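Local coordinates for hypothetical protein PAE2307 (Pyrobaculum aerophilum, PDB 1WVQ) that probably acts as an adenosine-specific kinase and carries a stably phosphorylated histidine, in a conserved domain of ancient origin, at residues Asp12-Gln17 against Val88-Asn93; Gln25-Lys30 against Val106-Arg111; Pro44-Gly49 against Arg92-Ile97; Ala114-Pro119 against Val137-Ser142; Leu120-Ala125 against Arg132-Val137. One frame throughout, in Å; residues are numbered along the deposited sequence.

Contact 1: residues Asp12-Gln17 against Val88-Asn93; sequences DVPIPQ and VIYIRN
Tyr90 OH donates to Pro14 O over 2.7 Å, in the plane of that carbonyl, and the carbonyl oxygen in turn lies at the edge of the phenol ring. The C=O...donor angle of 151° makes this a well-directed bond from a buried side chain to a loop backbone. A second bond follows two strand residues on: Arg92 NH1 reaches Gln17 O at 3.2 Å, a longer bond, with the oxygen tilted from the guanidinium plane. Arg92 is extended from CG to NE, which carries the guanidinium across to the loop, while its NH2 is salt-bridged to Glu69. The two bonds tether the chain leaving strand 7-13, an outer strand of the three-stranded sheet, to strand 87-92 in the middle of the five-stranded sheet; the touching parts run nearly parallel, 5° apart, but too far from each other to pair as strands. Packing fills in around the polar atoms. Val13 CG1, anti to the backbone N (chi1 -178°), comes within 3.4 Å of Tyr90 OH. Pro16 lays CD 4.4 Å from Tyr90 CE2 and turns CB to Arg92 NH2 at 3.8 Å. Leu73 of helix 68-81 and Val21 also touch Tyr90.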
# COMPACT_ATOMS: atom_id res chain seq x y z
N ASP A 12 -6.45 23.54 -22.52
CA ASP A 12 -5.75 24.33 -21.52
C ASP A 12 -6.46 24.16 -20.19
O ASP A 12 -7.69 24.24 -20.13
CB ASP A 12 -5.74 25.81 -21.90
CG ASP A 12 -4.97 26.64 -20.90
OD1 ASP A 12 -3.73 26.48 -20.83
OD2 ASP A 12 -5.60 27.45 -20.18
N VAL A 13 -5.70 23.92 -19.14
CA VAL A 13 -6.28 23.72 -17.82
C VAL A 13 -6.14 24.95 -16.93
O VAL A 13 -5.03 25.35 -16.57
CB VAL A 13 -5.61 22.53 -17.10
CG1 VAL A 13 -6.26 22.31 -15.74
CG2 VAL A 13 -5.71 21.27 -17.97
N PRO A 14 -7.27 25.57 -16.56
CA PRO A 14 -7.23 26.76 -15.69
C PRO A 14 -6.89 26.35 -14.26
O PRO A 14 -7.47 25.41 -13.72
CB PRO A 14 -8.66 27.31 -15.77
CG PRO A 14 -9.21 26.74 -17.04
CD PRO A 14 -8.64 25.35 -17.05
N ILE A 15 -5.96 27.06 -13.63
CA ILE A 15 -5.62 26.75 -12.25
C ILE A 15 -5.50 28.05 -11.45
O ILE A 15 -4.47 28.72 -11.49
CB ILE A 15 -4.28 25.96 -12.13
CG1 ILE A 15 -4.36 24.66 -12.95
CG2 ILE A 15 -4.01 25.63 -10.67
CD1 ILE A 15 -3.10 23.82 -12.89
N PRO A 16 -6.58 28.43 -10.74
CA PRO A 16 -6.57 29.66 -9.94
C PRO A 16 -5.48 29.60 -8.88
O PRO A 16 -5.12 28.51 -8.41
CB PRO A 16 -7.97 29.68 -9.32
CG PRO A 16 -8.80 28.96 -10.32
CD PRO A 16 -7.91 27.80 -10.72
N GLN A 17 -4.96 30.75 -8.48
CA GLN A 17 -3.91 30.78 -7.47
C GLN A 17 -4.46 30.18 -6.18
O GLN A 17 -5.58 30.48 -5.77
CB GLN A 17 -3.44 32.22 -7.23
CG GLN A 17 -2.23 32.35 -6.31
CD GLN A 17 -1.03 31.54 -6.78
OE1 GLN A 17 -0.61 31.63 -7.94
NE2 GLN A 17 -0.47 30.74 -5.88
N VAL A 88 -11.34 14.59 -12.65
CA VAL A 88 -10.63 15.84 -12.37
C VAL A 88 -10.92 16.26 -10.94
O VAL A 88 -12.06 16.21 -10.49
CB VAL A 88 -11.09 16.98 -13.31
CG1 VAL A 88 -10.39 18.29 -12.93
CG2 VAL A 88 -10.80 16.63 -14.76
N ILE A 89 -9.87 16.67 -10.23
CA ILE A 89 -10.00 17.12 -8.85
C ILE A 89 -9.30 18.47 -8.70
O ILE A 89 -8.17 18.63 -9.14
CB ILE A 89 -9.32 16.14 -7.86
CG1 ILE A 89 -9.99 14.77 -7.90
CG2 ILE A 89 -9.37 16.72 -6.44
CD1 ILE A 89 -9.22 13.70 -7.17
N TYR A 90 -9.99 19.42 -8.09
CA TYR A 90 -9.40 20.73 -7.80
C TYR A 90 -9.46 20.84 -6.28
O TYR A 90 -10.50 20.59 -5.66
CB TYR A 90 -10.19 21.88 -8.43
CG TYR A 90 -9.83 22.19 -9.87
CD1 TYR A 90 -10.48 21.56 -10.92
CD2 TYR A 90 -8.86 23.15 -10.17
CE1 TYR A 90 -10.18 21.88 -12.25
CE2 TYR A 90 -8.55 23.47 -11.50
CZ TYR A 90 -9.22 22.83 -12.53
OH TYR A 90 -8.97 23.19 -13.84
N ILE A 91 -8.33 21.20 -5.67
CA ILE A 91 -8.26 21.33 -4.22
C ILE A 91 -7.64 22.62 -3.72
O ILE A 91 -6.73 23.18 -4.34
CB ILE A 91 -7.45 20.18 -3.57
CG1 ILE A 91 -6.11 20.01 -4.30
CG2 ILE A 91 -8.26 18.90 -3.55
CD1 ILE A 91 -5.15 19.08 -3.58
N ARG A 92 -8.15 23.07 -2.58
CA ARG A 92 -7.68 24.26 -1.87
C ARG A 92 -7.53 23.80 -0.42
O ARG A 92 -8.21 22.87 0.02
CB ARG A 92 -8.70 25.40 -1.91
CG ARG A 92 -8.76 26.21 -3.19
CD ARG A 92 -9.80 27.32 -3.03
NE ARG A 92 -10.04 28.08 -4.26
CZ ARG A 92 -9.23 29.00 -4.75
NH1 ARG A 92 -8.09 29.31 -4.14
NH2 ARG A 92 -9.55 29.62 -5.88
N ASN A 93 -6.64 24.46 0.32
CA ASN A 93 -6.40 24.16 1.73
C ASN A 93 -5.88 22.76 1.97
O ASN A 93 -6.12 22.15 3.02
CB ASN A 93 -7.67 24.42 2.52
CG ASN A 93 -8.23 25.80 2.27
OD1 ASN A 93 -7.50 26.80 2.38
ND2 ASN A 93 -9.50 25.87 1.91

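Contact 2: residues Gln25-Lys30 against Val106-Arg111; sequences QAHFIK and VPEVVR. With PO4 (phosphate ion), chain D.
Gln25 and Arg111 meet through both backbone and side chain. In the backbone, Gln25 N donates to Arg111 O at 2.9 Å, and Gln25 O accepts from two successive amides, Val110 N at 3.0 Å and Arg111 N at 3.1 Å; Val110 CG2 is a methyl beside this doubly bonded oxygen, 3.3 Å from Gln25 O. Two residues facing one make a classic beta bulge, set where strand 20-25 ends beside the start of strand 111-116, at the border of the five-stranded sheet. Among side-chain bonds, Gln25 and Arg111 lie side by side with amide and guanidinium planes 90° apart, and NH1 of Arg111 reaches OE1 of Gln25 from above the amide plane. The other edge of the guanidinium takes a phosphate ion: NE bonds O4 and NH2 bonds O2, with N-H...O angles of 169° and 163°. Arg111 residues of two neighbouring subunits bind the same ion; a leucine in place of Arg111, lacking the guanidinium, would probably leave the phosphate held more weakly and Gln25 OE1 without this donor. His27 ND1 donates to Glu108 O at 2.9 Å, on a lone pair in the carbonyl plane. Of charged pairs, Lys30 NZ forms a salt bridge with Glu108 OE2 at 3.1 Å, weak as a hydrogen bond; Asp34 is its stronger partner. The apolar pair is Ala26 CB against Val109 CG2, 4.4 Å apart.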
# COMPACT_ATOMS: atom_id res chain seq x y z
N GLN A 25 -7.47 8.76 -14.51
CA GLN A 25 -8.40 7.87 -15.19
C GLN A 25 -8.80 6.77 -14.22
O GLN A 25 -7.97 6.27 -13.47
CB GLN A 25 -7.74 7.26 -16.43
CG GLN A 25 -8.69 6.51 -17.36
CD GLN A 25 -7.94 5.91 -18.53
OE1 GLN A 25 -7.31 6.63 -19.31
NE2 GLN A 25 -8.00 4.59 -18.66
N ALA A 26 -10.08 6.41 -14.24
CA ALA A 26 -10.60 5.37 -13.37
C ALA A 26 -11.58 4.53 -14.16
O ALA A 26 -11.37 4.27 -15.34
CB ALA A 26 -11.29 6.00 -12.16
N HIS A 27 -12.64 4.09 -13.49
CA HIS A 27 -13.69 3.30 -14.13
C HIS A 27 -14.76 3.04 -13.08
O HIS A 27 -14.48 3.06 -11.89
CB HIS A 27 -13.14 1.97 -14.67
CG HIS A 27 -12.94 0.92 -13.62
ND1 HIS A 27 -11.92 0.97 -12.71
CD2 HIS A 27 -13.63 -0.22 -13.37
CE1 HIS A 27 -11.97 -0.10 -11.93
NE2 HIS A 27 -13.00 -0.84 -12.31
N PHE A 28 -15.99 2.82 -13.54
CA PHE A 28 -17.12 2.54 -12.66
C PHE A 28 -17.63 3.78 -11.92
O PHE A 28 -16.86 4.57 -11.39
CB PHE A 28 -16.76 1.43 -11.66
CG PHE A 28 -17.92 0.91 -10.86
CD1 PHE A 28 -19.15 0.67 -11.46
CD2 PHE A 28 -17.76 0.63 -9.51
CE1 PHE A 28 -20.21 0.15 -10.72
CE2 PHE A 28 -18.82 0.10 -8.76
CZ PHE A 28 -20.04 -0.14 -9.37
N ILE A 29 -18.95 3.92 -11.90
CA ILE A 29 -19.61 5.05 -11.28
C ILE A 29 -19.25 5.31 -9.82
O ILE A 29 -19.27 6.45 -9.36
CB ILE A 29 -21.15 4.90 -11.44
CG1 ILE A 29 -21.83 6.27 -11.37
CG2 ILE A 29 -21.70 3.97 -10.37
CD1 ILE A 29 -23.30 6.23 -11.79
N LYS A 30 -18.89 4.25 -9.09
CA LYS A 30 -18.53 4.42 -7.68
C LYS A 30 -17.30 5.31 -7.50
O LYS A 30 -17.03 5.80 -6.41
CB LYS A 30 -18.31 3.05 -7.03
CG LYS A 30 -18.25 3.09 -5.50
CD LYS A 30 -18.48 1.71 -4.88
CE LYS A 30 -17.30 0.76 -5.08
NZ LYS A 30 -16.16 1.08 -4.17
N VAL A 106 -7.47 3.93 -4.38
CA VAL A 106 -8.89 3.74 -4.62
C VAL A 106 -8.92 2.66 -5.70
O VAL A 106 -8.31 2.83 -6.75
CB VAL A 106 -9.55 5.03 -5.14
CG1 VAL A 106 -10.94 4.72 -5.69
CG2 VAL A 106 -9.64 6.06 -4.02
N PRO A 107 -9.61 1.54 -5.44
CA PRO A 107 -9.66 0.46 -6.43
C PRO A 107 -10.05 0.84 -7.86
O PRO A 107 -9.54 0.24 -8.81
CB PRO A 107 -10.62 -0.54 -5.80
CG PRO A 107 -10.32 -0.38 -4.33
CD PRO A 107 -10.29 1.14 -4.20
N GLU A 108 -10.94 1.81 -8.03
CA GLU A 108 -11.35 2.22 -9.38
C GLU A 108 -10.27 2.99 -10.14
O GLU A 108 -10.24 2.95 -11.37
CB GLU A 108 -12.60 3.11 -9.33
CG GLU A 108 -13.90 2.41 -8.98
CD GLU A 108 -14.20 2.47 -7.50
OE1 GLU A 108 -13.62 3.34 -6.81
OE2 GLU A 108 -15.02 1.66 -7.03
N VAL A 109 -9.40 3.68 -9.41
CA VAL A 109 -8.35 4.50 -10.02
C VAL A 109 -7.23 3.67 -10.63
O VAL A 109 -6.66 2.81 -9.96
CB VAL A 109 -7.74 5.49 -8.99
CG1 VAL A 109 -6.55 6.23 -9.59
CG2 VAL A 109 -8.80 6.49 -8.54
N VAL A 110 -6.92 3.93 -11.90
CA VAL A 110 -5.85 3.20 -12.58
C VAL A 110 -4.72 4.09 -13.08
O VAL A 110 -3.61 3.62 -13.29
CB VAL A 110 -6.40 2.36 -13.76
CG1 VAL A 110 -7.13 1.13 -13.23
CG2 VAL A 110 -7.33 3.20 -14.62
N ARG A 111 -5.00 5.38 -13.26
CA ARG A 111 -3.97 6.31 -13.74
C ARG A 111 -4.13 7.71 -13.15
O ARG A 111 -5.23 8.14 -12.85
CB ARG A 111 -4.05 6.46 -15.27
CG ARG A 111 -4.31 5.18 -16.03
CD ARG A 111 -4.53 5.45 -17.52
NE ARG A 111 -3.28 5.77 -18.21
CZ ARG A 111 -3.22 6.14 -19.48
NH1 ARG A 111 -4.32 6.24 -20.20
NH2 ARG A 111 -2.04 6.40 -20.04
P PO4 D . 0.26 6.21 -16.92
O1 PO4 D . 0.09 7.34 -15.97
O2 PO4 D . 0.29 6.73 -18.32
O3 PO4 D . 1.54 5.51 -16.62
O4 PO4 D . -0.87 5.26 -16.77

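Contact 3: residues Pro44-Gly49 against Arg92-Ile97; sequences PGVKFG and RNAWPI
Gly45 opens the contact with its backbone, its O lying 3.5 Å from Asn93 CB. The glycine and the asparagine are both exposed here, in the loop before strand 47-53. Val46 comes next, and its CG2, anti to the backbone N while CG1 takes the position between N and the carbonyl carbon (chi1 65°), meets Ala94 CB at 3.7 Å; this is the apolar touch of the contact, methyl against methyl, and both residues are buried. Lys47 carries the pairing. Its N donates to Arg92 O at 3.0 Å with an almost straight N-H...O angle of 175°, and its O accepts from Arg92 N at 2.9 Å. The two residues thus form an antiparallel hydrogen-bonded pair, the last one between strands 47-53 and 87-92 before the chain leaves the five-stranded sheet towards helix 96-104. On the face of the sheet that carries their side chains, Lys47 CB and Arg92 CB stand 4.0 Å apart, after which the two chains diverge. The lysine bends at chi2 (-56°), and its side chain crosses that of Asn93 at a slant; the approach of Lys47 CG to Asn93 ND2, 3.1 Å, is too tight for a carbon beside a nitrogen and is doubtful, with no attraction implied. Two backbone bonds therefore fix the alignment of the strand ends, whereas the side chains add one buried methyl contact, and the cationic ends of Lys47 and Arg92 part company, that of Arg92 towards Glu69.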
# COMPACT_ATOMS: atom_id res chain seq x y z
N PRO A 44 -8.61 17.72 7.33
CA PRO A 44 -9.79 18.36 7.93
C PRO A 44 -10.43 19.53 7.19
O PRO A 44 -11.64 19.52 6.95
CB PRO A 44 -9.28 18.78 9.31
CG PRO A 44 -8.29 17.73 9.64
CD PRO A 44 -7.53 17.58 8.32
N GLY A 45 -9.64 20.53 6.82
CA GLY A 45 -10.24 21.68 6.15
C GLY A 45 -10.16 21.74 4.63
O GLY A 45 -10.33 22.81 4.05
N VAL A 46 -9.94 20.61 3.98
CA VAL A 46 -9.83 20.61 2.53
C VAL A 46 -11.09 21.09 1.83
O VAL A 46 -12.21 20.77 2.23
CB VAL A 46 -9.46 19.19 1.99
CG1 VAL A 46 -10.59 18.19 2.28
CG2 VAL A 46 -9.18 19.26 0.48
N LYS A 47 -10.90 21.92 0.80
CA LYS A 47 -12.00 22.40 -0.02
C LYS A 47 -11.73 21.76 -1.37
O LYS A 47 -10.59 21.74 -1.83
CB LYS A 47 -11.99 23.93 -0.12
CG LYS A 47 -12.27 24.63 1.20
CD LYS A 47 -13.60 24.18 1.79
CE LYS A 47 -13.90 24.89 3.11
NZ LYS A 47 -15.06 24.30 3.83
N PHE A 48 -12.75 21.23 -2.01
CA PHE A 48 -12.51 20.54 -3.27
C PHE A 48 -13.73 20.42 -4.17
O PHE A 48 -14.86 20.67 -3.76
CB PHE A 48 -12.02 19.12 -2.97
CG PHE A 48 -13.02 18.31 -2.20
CD1 PHE A 48 -13.14 18.46 -0.81
CD2 PHE A 48 -13.93 17.49 -2.86
CE1 PHE A 48 -14.14 17.80 -0.10
CE2 PHE A 48 -14.94 16.83 -2.16
CZ PHE A 48 -15.05 16.98 -0.78
N GLY A 49 -13.44 20.01 -5.40
CA GLY A 49 -14.47 19.76 -6.39
C GLY A 49 -13.95 18.54 -7.13
O GLY A 49 -12.77 18.50 -7.49
N ARG A 92 -8.15 23.07 -2.58
CA ARG A 92 -7.68 24.26 -1.87
C ARG A 92 -7.53 23.80 -0.42
O ARG A 92 -8.21 22.87 0.02
CB ARG A 92 -8.70 25.40 -1.91
CG ARG A 92 -8.76 26.21 -3.19
CD ARG A 92 -9.80 27.32 -3.03
NE ARG A 92 -10.04 28.08 -4.26
CZ ARG A 92 -9.23 29.00 -4.75
NH1 ARG A 92 -8.09 29.31 -4.14
NH2 ARG A 92 -9.55 29.62 -5.88
N ASN A 93 -6.64 24.46 0.32
CA ASN A 93 -6.40 24.16 1.73
C ASN A 93 -5.88 22.76 1.97
O ASN A 93 -6.12 22.15 3.02
CB ASN A 93 -7.67 24.42 2.52
CG ASN A 93 -8.23 25.80 2.27
OD1 ASN A 93 -7.50 26.80 2.38
ND2 ASN A 93 -9.50 25.87 1.91
N ALA A 94 -5.15 22.26 0.98
CA ALA A 94 -4.54 20.95 1.00
C ALA A 94 -3.67 20.87 -0.25
O ALA A 94 -4.01 21.47 -1.27
CB ALA A 94 -5.60 19.85 0.98
N TRP A 95 -2.56 20.15 -0.16
CA TRP A 95 -1.66 19.97 -1.29
C TRP A 95 -1.82 18.55 -1.81
O TRP A 95 -2.26 17.66 -1.08
CB TRP A 95 -0.21 20.18 -0.86
CG TRP A 95 0.16 21.61 -0.62
CD1 TRP A 95 0.36 22.57 -1.56
CD2 TRP A 95 0.39 22.23 0.65
NE1 TRP A 95 0.70 23.76 -0.96
CE2 TRP A 95 0.72 23.58 0.40
CE3 TRP A 95 0.34 21.78 1.97
CZ2 TRP A 95 1.01 24.49 1.42
CZ3 TRP A 95 0.62 22.68 3.00
CH2 TRP A 95 0.96 24.02 2.72
N PRO A 96 -1.47 18.31 -3.08
CA PRO A 96 -1.60 16.96 -3.62
C PRO A 96 -0.90 15.89 -2.77
O PRO A 96 -1.44 14.80 -2.60
CB PRO A 96 -1.01 17.08 -5.02
CG PRO A 96 -1.44 18.47 -5.41
CD PRO A 96 -1.15 19.27 -4.15
N ILE A 97 0.27 16.19 -2.23
CA ILE A 97 0.95 15.18 -1.42
C ILE A 97 0.14 14.76 -0.19
O ILE A 97 0.38 13.69 0.37
CB ILE A 97 2.38 15.61 -0.96
CG1 ILE A 97 2.34 16.92 -0.17
CG2 ILE A 97 3.31 15.70 -2.17
CD1 ILE A 97 3.67 17.29 0.49

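Contact 4: residues Ala114-Pro119 against Val137-Ser142; sequences AATANP and VVDGHS
Thr116 OG1 is held from two sides: it donates to Asp139 OD1 at 2.9 Å and accepts from Asn118 N at 3.1 Å. The first bond uses the syn lone pair of the carboxylate oxygen; the second, with an N-H...O angle of 166°, closes an ST turn where strand 111-116 gives way to the loop. The threonine and aspartate approach from opposite directions. Asp139 CG sits anti to its own N (chi1 -167°), which turns the carboxylate towards strand 111-116. Its other oxygen, OD2, is hydrogen-bonded to a water at 2.7 Å, and that water accepts from Ala115 N, so the same carboxylate reaches the strand both directly and through water. Strand 111-116 edges the five-stranded sheet and strand 131-139 the three-stranded one; here their axes are 8.9 Å apart and 24° from parallel. Near this crossing lies the phosphohistidine of a neighbouring subunit, to which Asn118 ND2 is hydrogen-bonded and against which Thr116 packs. Further along, Gly140 N donates to Pro119 O at 3.0 Å, nearly along the C=O axis, and Asn118 CB lies 4.0 Å from Gly140 CA. At the other end, Ala114 CB meets Val137 CG2 at 4.3 Å.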
# COMPACT_ATOMS: atom_id res chain seq x y z
N ALA A 114 -1.61 13.85 -13.87
CA ALA A 114 -0.92 15.01 -13.34
C ALA A 114 -1.45 15.47 -11.99
O ALA A 114 -2.62 15.28 -11.66
CB ALA A 114 -1.03 16.17 -14.34
N ALA A 115 -0.55 16.07 -11.22
CA ALA A 115 -0.85 16.66 -9.92
C ALA A 115 0.03 17.90 -9.99
O ALA A 115 1.25 17.80 -9.93
CB ALA A 115 -0.41 15.74 -8.79
N THR A 116 -0.58 19.07 -10.13
CA THR A 116 0.22 20.27 -10.29
C THR A 116 -0.56 21.56 -10.07
O THR A 116 -1.78 21.57 -9.97
CB THR A 116 0.82 20.29 -11.71
OG1 THR A 116 1.81 21.32 -11.82
CG2 THR A 116 -0.28 20.52 -12.74
N ALA A 117 0.19 22.65 -10.01
CA ALA A 117 -0.39 23.98 -9.85
C ALA A 117 0.19 24.87 -10.94
O ALA A 117 -0.05 26.07 -10.96
CB ALA A 117 -0.06 24.54 -8.47
N ASN A 118 0.93 24.25 -11.86
CA ASN A 118 1.57 24.96 -12.98
C ASN A 118 0.70 25.07 -14.20
O ASN A 118 -0.34 24.42 -14.31
CB ASN A 118 2.82 24.21 -13.46
CG ASN A 118 3.86 24.09 -12.41
OD1 ASN A 118 4.09 25.02 -11.64
ND2 ASN A 118 4.54 22.94 -12.37
N PRO A 119 1.11 25.92 -15.16
CA PRO A 119 0.32 26.05 -16.38
C PRO A 119 0.30 24.61 -16.88
O PRO A 119 1.31 23.90 -16.79
CB PRO A 119 1.19 26.96 -17.25
CG PRO A 119 1.79 27.87 -16.24
CD PRO A 119 2.20 26.92 -15.13
N VAL A 137 0.02 14.84 -21.00
CA VAL A 137 -0.11 16.19 -20.49
C VAL A 137 1.20 16.94 -20.67
O VAL A 137 2.26 16.35 -20.85
CB VAL A 137 -0.45 16.20 -18.98
CG1 VAL A 137 -1.76 15.50 -18.72
CG2 VAL A 137 0.68 15.55 -18.19
N VAL A 138 1.09 18.27 -20.63
CA VAL A 138 2.25 19.14 -20.72
C VAL A 138 2.20 19.90 -19.40
O VAL A 138 1.46 20.88 -19.26
CB VAL A 138 2.14 20.11 -21.91
CG1 VAL A 138 3.36 21.02 -21.95
CG2 VAL A 138 2.01 19.33 -23.21
N ASP A 139 2.98 19.41 -18.44
CA ASP A 139 3.02 19.97 -17.09
C ASP A 139 4.14 21.00 -16.96
O ASP A 139 5.31 20.63 -16.89
CB ASP A 139 3.24 18.83 -16.09
CG ASP A 139 2.99 19.24 -14.65
OD1 ASP A 139 2.94 20.45 -14.35
OD2 ASP A 139 2.86 18.32 -13.80
N GLY A 140 3.77 22.27 -16.93
CA GLY A 140 4.77 23.31 -16.79
C GLY A 140 5.68 23.46 -17.98
O GLY A 140 5.33 23.09 -19.11
N HIS A 141 6.87 23.99 -17.72
CA HIS A 141 7.84 24.23 -18.79
C HIS A 141 9.08 23.35 -18.75
O HIS A 141 9.38 22.70 -17.75
CB HIS A 141 8.26 25.70 -18.75
CG HIS A 141 7.14 26.64 -19.08
ND1 HIS A 141 7.04 27.28 -20.30
CD2 HIS A 141 6.06 27.03 -18.37
CE1 HIS A 141 5.95 28.03 -20.32
NE2 HIS A 141 5.34 27.90 -19.16
N SER A 142 9.80 23.35 -19.87
CA SER A 142 11.02 22.58 -20.02
C SER A 142 12.13 23.13 -19.13
O SER A 142 12.07 24.28 -18.71
CB SER A 142 11.48 22.62 -21.48
OG SER A 142 11.63 23.95 -21.94
O HOH W 1 2.35 15.90 -12.61

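Contact 5: residues Leu120-Ala125 against Arg132-Val137; sequences LKVIVA and RGVVGV
Val124 CG1 lies over one face of the Arg132 guanidinium, offset toward its rim and 3.6 Å from NH2, with the two side chains crossing at about a right angle. Arg132 bends at chi3 (64°), folding its head back over the valine, while NH1 is salt-bridged to Glu126 and Glu9 and NE bonds the carbonyl of Ile81. With alanine in place of Arg132, Val124 would probably lose this cover and the carboxylates of Glu126 and Glu9 their shared cation. On the same face of the sheet Val122 CG1 meets Val134 CG1 at 4.1 Å, again roughly perpendicular, and Leu120 CD1 reaches Val137 CB at 4.0 Å. The opposite face brings Ile123 CG2 obliquely against Val135 CB at 3.9 Å and Ala125 CB against Val135 CG2 at 3.6 Å. Beneath these side chains runs the backbone of the hairpin 120-128/131-139: Ala125 and Gly133 exchange two bonds, Ile123 N donates to Gly136 O, and Val135 N to Ile123 O at 2.8 Å. Val135 and Gly136 both face Ile123, a classic beta bulge that shifts the register by one residue. Val135 packs on Val135 of two neighbouring subunits. The chemistry is thus that of a largely apolar hairpin with four backbone bonds between its strands, the other edge of strand 120-128 pairing with strand 7-13, whose cationic side chains, Arg132 and Lys121, find carboxylates outside the two segments.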
# COMPACT_ATOMS: atom_id res chain seq x y z
N LEU A 120 -0.83 24.16 -17.39
CA LEU A 120 -0.95 22.78 -17.83
C LEU A 120 -1.86 22.62 -19.04
O LEU A 120 -2.85 23.33 -19.18
CB LEU A 120 -1.49 21.96 -16.65
CG LEU A 120 -1.91 20.49 -16.83
CD1 LEU A 120 -0.69 19.59 -16.93
CD2 LEU A 120 -2.76 20.10 -15.64
N LYS A 121 -1.50 21.68 -19.90
CA LYS A 121 -2.28 21.37 -21.09
C LYS A 121 -2.50 19.87 -21.11
O LYS A 121 -1.64 19.10 -20.67
CB LYS A 121 -1.54 21.77 -22.37
CG LYS A 121 -1.13 23.22 -22.47
CD LYS A 121 -2.31 24.12 -22.75
CE LYS A 121 -1.85 25.53 -23.10
NZ LYS A 121 -2.99 26.40 -23.47
N VAL A 122 -3.65 19.44 -21.60
CA VAL A 122 -3.96 18.02 -21.70
C VAL A 122 -4.07 17.72 -23.18
O VAL A 122 -4.76 18.43 -23.90
CB VAL A 122 -5.30 17.66 -21.03
CG1 VAL A 122 -5.59 16.18 -21.20
CG2 VAL A 122 -5.26 18.02 -19.56
N ILE A 123 -3.38 16.68 -23.63
CA ILE A 123 -3.45 16.29 -25.04
C ILE A 123 -4.49 15.20 -25.17
O ILE A 123 -4.39 14.15 -24.53
CB ILE A 123 -2.10 15.75 -25.55
CG1 ILE A 123 -0.99 16.77 -25.30
CG2 ILE A 123 -2.21 15.45 -27.06
CD1 ILE A 123 0.39 16.26 -25.64
N VAL A 124 -5.50 15.45 -25.99
CA VAL A 124 -6.58 14.50 -26.19
C VAL A 124 -6.63 13.99 -27.62
O VAL A 124 -6.37 14.74 -28.57
CB VAL A 124 -7.94 15.14 -25.83
CG1 VAL A 124 -9.08 14.15 -26.04
CG2 VAL A 124 -7.90 15.61 -24.38
N ALA A 125 -6.95 12.71 -27.77
CA ALA A 125 -7.08 12.12 -29.09
C ALA A 125 -8.53 11.72 -29.32
O ALA A 125 -9.16 11.11 -28.46
CB ALA A 125 -6.18 10.89 -29.20
N ARG A 132 -13.03 9.65 -27.27
CA ARG A 132 -11.81 10.38 -26.95
C ARG A 132 -11.01 9.77 -25.80
O ARG A 132 -11.56 9.10 -24.93
CB ARG A 132 -12.16 11.83 -26.61
CG ARG A 132 -12.80 12.59 -27.77
CD ARG A 132 -13.67 13.75 -27.28
NE ARG A 132 -12.91 14.79 -26.59
CZ ARG A 132 -12.25 15.77 -27.19
NH1 ARG A 132 -12.24 15.85 -28.52
NH2 ARG A 132 -11.60 16.68 -26.47
N GLY A 133 -9.70 10.01 -25.81
CA GLY A 133 -8.84 9.49 -24.77
C GLY A 133 -7.67 10.43 -24.53
O GLY A 133 -7.29 11.20 -25.41
N VAL A 134 -7.09 10.36 -23.33
CA VAL A 134 -5.96 11.22 -22.99
C VAL A 134 -4.64 10.62 -23.46
O VAL A 134 -4.29 9.50 -23.09
CB VAL A 134 -5.89 11.45 -21.46
CG1 VAL A 134 -4.63 12.22 -21.10
CG2 VAL A 134 -7.12 12.21 -21.00
N VAL A 135 -3.92 11.38 -24.28
CA VAL A 135 -2.63 10.95 -24.80
C VAL A 135 -1.54 11.27 -23.77
O VAL A 135 -0.64 10.47 -23.54
CB VAL A 135 -2.28 11.66 -26.13
CG1 VAL A 135 -0.84 11.38 -26.52
CG2 VAL A 135 -3.23 11.20 -27.22
N GLY A 136 -1.65 12.45 -23.17
CA GLY A 136 -0.67 12.85 -22.18
C GLY A 136 -0.94 14.26 -21.71
O GLY A 136 -2.01 14.82 -21.96
N VAL A 137 0.02 14.84 -21.00
CA VAL A 137 -0.11 16.19 -20.49
C VAL A 137 1.20 16.94 -20.67
O VAL A 137 2.26 16.35 -20.85
CB VAL A 137 -0.45 16.20 -18.98
CG1 VAL A 137 -1.76 15.50 -18.72
CG2 VAL A 137 0.68 15.55 -18.19

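Contacts 1 and 3 share Arg92, the last residue of strand 87-92, and Asn93 just after it, with centres about 11 Å apart, so one strand serves both the chain leaving strand 7-13 and strand 47-53. Contact 1 meets contact 5 through the salt bridge Asp12 OD1 to Lys121 NZ, 2.7 Å, in the three-stranded sheet. Contacts 4 and 5 share Val137; contact 5 is nested inside the loop closed by contact 4. Contact 2 lies apart, its centre about 22 Å from that of contact 4, yet both approach a phosphohistidine: Phe28 N bonds the one of its own chain, Asn118 that of a neighbouring subunit. The phosphate ion of contact 2 joins several subunits.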